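Local atomic coordinates of ATP/GTP-binding site-containing protein A (Brucella abortus, PDB entry 6NTR), a protein that works in the periplasm to maintain the integrity of the bacterial cell envelope. Residues G97-E102 / T106-S111. Residues are numbered along the deposited sequence; the frame is centred on the assembly and turned at random.
Sequences GDAKLE and TVVKLS
With CG of Leu101 anti to its carbonyl carbon (chi1 -77°), the side chain brings its end closer to the neighbouring strand, where CD2 lies alongside CG2 of Thr106; at 3.3 Å this methyl pair is tight. The methyl of Thr106 likewise lies anti to its own carbonyl carbon, which leaves OG1 turned to bond Lys121 O in the next strand: a threonine can offer a methyl to one neighbour and a hydroxyl to another. Residues 97-102 and 106-111 form an antiparallel hairpin. Asp98 and Lys109 exchange the reciprocal backbone bonds of a hydrogen-bonded antiparallel pair, although the 2.4 Å from Asp98 N to Lys109 O is unusually short and doubtful as an exact length; Lys100 N reaches Val107 O at 3.1 Å. Beside them, CA of Ala99 makes a CH...O contact with Val107 O (3.2 Å). Gly97 faces Leu110 with their CA atoms just 3.7 Å apart, and Leu110 CD2 rests 3.6 Å from Gly97 CA; a residue lacking a side chain suits so close an approach. On this face the small Ala99 CB meets Val108 CG2 at 4.0 Å, and both side chains also touch Phe149. On the other face, CG1 of Val107 lies 3.2 Å from OE2 of Glu102, the two side chains crossing at an angle. Strands 78-87 and 116-121 flank the hairpin and extend its hydrogen bonding within the beta-barrel-like fold. One face is thus mostly apolar (Ala99, Leu101, Val108, Leu110 and the Thr106 methyl), the other mostly charged (Asp98, Lys100, Lys109), with Val107 its apolar member.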
ATOM      1  N   GLY A  97     -13.388  -6.924  -8.299  1.00 62.31           N
ATOM      2  CA  GLY A  97     -14.424  -7.563  -7.516  1.00 60.77           C
ATOM      3  C   GLY A  97     -14.951  -6.676  -6.412  1.00 59.22           C
ATOM      4  O   GLY A  97     -14.777  -5.456  -6.414  1.00 55.02           O
ATOM      5  N   ASP A  98     -15.629  -7.326  -5.475  1.00 64.66           N
ATOM      6  CA  ASP A  98     -16.205  -6.657  -4.328  1.00 65.61           C
ATOM      7  C   ASP A  98     -15.994  -7.483  -3.072  1.00 59.92           C
ATOM      8  O   ASP A  98     -15.800  -8.698  -3.123  1.00 62.42           O
ATOM      9  CB  ASP A  98     -17.692  -6.408  -4.519  1.00 81.21           C
ATOM     10  CG  ASP A  98     -18.229  -5.413  -3.523  1.00 95.60           C
ATOM     11  OD1 ASP A  98     -17.894  -4.219  -3.663  1.00 96.92           O
ATOM     12  OD2 ASP A  98     -18.948  -5.824  -2.580  1.00105.26           O
ATOM     13  N   ALA A  99     -16.047  -6.801  -1.933  1.00 56.92           N
ATOM     14  CA  ALA A  99     -16.047  -7.476  -0.645  1.00 61.83           C
ATOM     15  C   ALA A  99     -16.900  -6.683   0.335  1.00 68.33           C
ATOM     16  O   ALA A  99     -16.972  -5.452   0.265  1.00 67.21           O
ATOM     17  CB  ALA A  99     -14.632  -7.643  -0.096  1.00 61.04           C
ATOM     18  N   LYS A 100     -17.553  -7.377   1.254  1.00 71.55           N
ATOM     19  CA  LYS A 100     -18.389  -6.707   2.235  1.00 69.43           C
ATOM     20  C   LYS A 100     -18.158  -7.255   3.624  1.00 64.92           C
ATOM     21  O   LYS A 100     -17.844  -8.426   3.789  1.00 62.26           O
ATOM     22  CB  LYS A 100     -19.864  -6.883   1.878  1.00 76.18           C
ATOM     23  CG  LYS A 100     -20.818  -6.035   2.699  1.00 79.37           C
ATOM     24  CD  LYS A 100     -22.249  -6.517   2.541  1.00 84.63           C
ATOM     25  CE  LYS A 100     -23.184  -5.891   3.563  1.00 86.90           C
ATOM     26  NZ  LYS A 100     -22.671  -4.607   4.102  1.00 84.13           N
ATOM     27  N   LEU A 101     -18.320  -6.406   4.624  1.00 61.69           N
ATOM     28  CA  LEU A 101     -18.169  -6.873   5.977  1.00 67.59           C
ATOM     29  C   LEU A 101     -19.560  -7.086   6.544  1.00 71.64           C
ATOM     30  O   LEU A 101     -20.227  -6.151   6.954  1.00 70.55           O
ATOM     31  CB  LEU A 101     -17.388  -5.876   6.832  1.00 67.38           C
ATOM     32  CG  LEU A 101     -15.864  -5.790   6.680  1.00 64.41           C
ATOM     33  CD1 LEU A 101     -15.257  -4.853   7.702  1.00 60.02           C
ATOM     34  CD2 LEU A 101     -15.174  -7.138   6.689  1.00 62.40           C
ATOM     35  N   GLU A 102     -19.979  -8.341   6.560  1.00 76.29           N
ATOM     36  CA  GLU A 102     -21.269  -8.730   7.093  1.00 83.43           C
ATOM     37  C   GLU A 102     -21.127 -10.073   7.795  1.00 91.63           C
ATOM     38  O   GLU A 102     -20.473 -10.972   7.285  1.00 94.27           O
ATOM     39  CB  GLU A 102     -22.293  -8.844   5.970  1.00 82.58           C
ATOM     40  CG  GLU A 102     -21.978  -9.932   4.962  1.00 83.04           C
ATOM     41  CD  GLU A 102     -22.998 -10.010   3.846  1.00 88.14           C
ATOM     42  OE1 GLU A 102     -24.001  -9.284   3.915  1.00 89.91           O
ATOM     43  OE2 GLU A 102     -22.794 -10.798   2.907  1.00 90.19           O
ATOM     44  N   THR A 106     -15.845 -12.231   5.738  1.00 67.03           N
ATOM     45  CA  THR A 106     -15.607 -11.390   4.596  1.00 65.97           C
ATOM     46  C   THR A 106     -16.022 -12.149   3.348  1.00 68.04           C
ATOM     47  O   THR A 106     -15.360 -13.098   2.954  1.00 67.33           O
ATOM     48  CB  THR A 106     -14.132 -10.995   4.505  1.00 64.11           C
ATOM     49  OG1 THR A 106     -13.326 -12.112   4.870  1.00 64.64           O
ATOM     50  CG2 THR A 106     -13.843  -9.854   5.432  1.00 60.65           C
ATOM     51  N   VAL A 107     -17.113 -11.712   2.726  1.00 70.49           N
ATOM     52  CA  VAL A 107     -17.595 -12.298   1.483  1.00 74.34           C
ATOM     53  C   VAL A 107     -17.042 -11.485   0.315  1.00 71.07           C
ATOM     54  O   VAL A 107     -17.275 -10.274   0.212  1.00 67.15           O
ATOM     55  CB  VAL A 107     -19.129 -12.363   1.457  1.00 80.74           C
ATOM     56  CG1 VAL A 107     -19.730 -11.046   1.907  1.00 85.30           C
ATOM     57  CG2 VAL A 107     -19.616 -12.723   0.068  1.00 81.75           C
ATOM     58  N   VAL A 108     -16.289 -12.151  -0.551  1.00 71.90           N
ATOM     59  CA  VAL A 108     -15.584 -11.510  -1.652  1.00 70.52           C
ATOM     60  C   VAL A 108     -16.234 -11.942  -2.955  1.00 71.31           C
ATOM     61  O   VAL A 108     -16.211 -13.128  -3.301  1.00 73.69           O
ATOM     62  CB  VAL A 108     -14.094 -11.872  -1.650  1.00 65.65           C
ATOM     63  CG1 VAL A 108     -13.404 -11.215  -2.819  1.00 65.40           C
ATOM     64  CG2 VAL A 108     -13.457 -11.447  -0.352  1.00 58.81           C
ATOM     65  N   LYS A 109     -16.784 -10.981  -3.689  1.00 67.89           N
ATOM     66  CA  LYS A 109     -17.438 -11.239  -4.963  1.00 69.69           C
ATOM     67  C   LYS A 109     -16.599 -10.648  -6.083  1.00 70.82           C
ATOM     68  O   LYS A 109     -16.453  -9.426  -6.164  1.00 69.00           O
ATOM     69  CB  LYS A 109     -18.841 -10.647  -4.971  1.00 74.44           C
ATOM     70  CG  LYS A 109     -19.821 -11.454  -4.159  1.00 83.13           C
ATOM     71  CD  LYS A 109     -20.968 -10.601  -3.674  1.00 87.84           C
ATOM     72  CE  LYS A 109     -22.305 -11.289  -3.925  1.00 91.12           C
ATOM     73  NZ  LYS A 109     -22.442 -11.848  -5.302  1.00 91.91           N
ATOM     74  N   LEU A 110     -16.071 -11.513  -6.949  1.00 73.35           N
ATOM     75  CA  LEU A 110     -15.124 -11.137  -7.996  1.00 68.00           C
ATOM     76  C   LEU A 110     -15.758 -11.222  -9.379  1.00 66.42           C
ATOM     77  O   LEU A 110     -16.379 -12.229  -9.725  1.00 70.35           O
ATOM     78  CB  LEU A 110     -13.888 -12.031  -7.963  1.00 60.07           C
ATOM     79  CG  LEU A 110     -12.996 -11.881  -6.744  1.00 58.61           C
ATOM     80  CD1 LEU A 110     -11.909 -12.915  -6.829  1.00 61.02           C
ATOM     81  CD2 LEU A 110     -12.419 -10.497  -6.691  1.00 55.83           C
ATOM     82  N   SER A 111     -15.553 -10.178 -10.178  1.00 60.37           N
ATOM     83  CA  SER A 111     -16.017 -10.110 -11.556  1.00 61.54           C
ATOM     84  C   SER A 111     -14.991 -10.685 -12.525  1.00 63.63           C
ATOM     85  O   SER A 111     -15.359 -11.335 -13.509  1.00 63.47           O
ATOM     86  CB  SER A 111     -16.318  -8.655 -11.921  1.00 66.04           C
ATOM     87  OG  SER A 111     -16.926  -7.962 -10.841  1.00 68.01           O
TER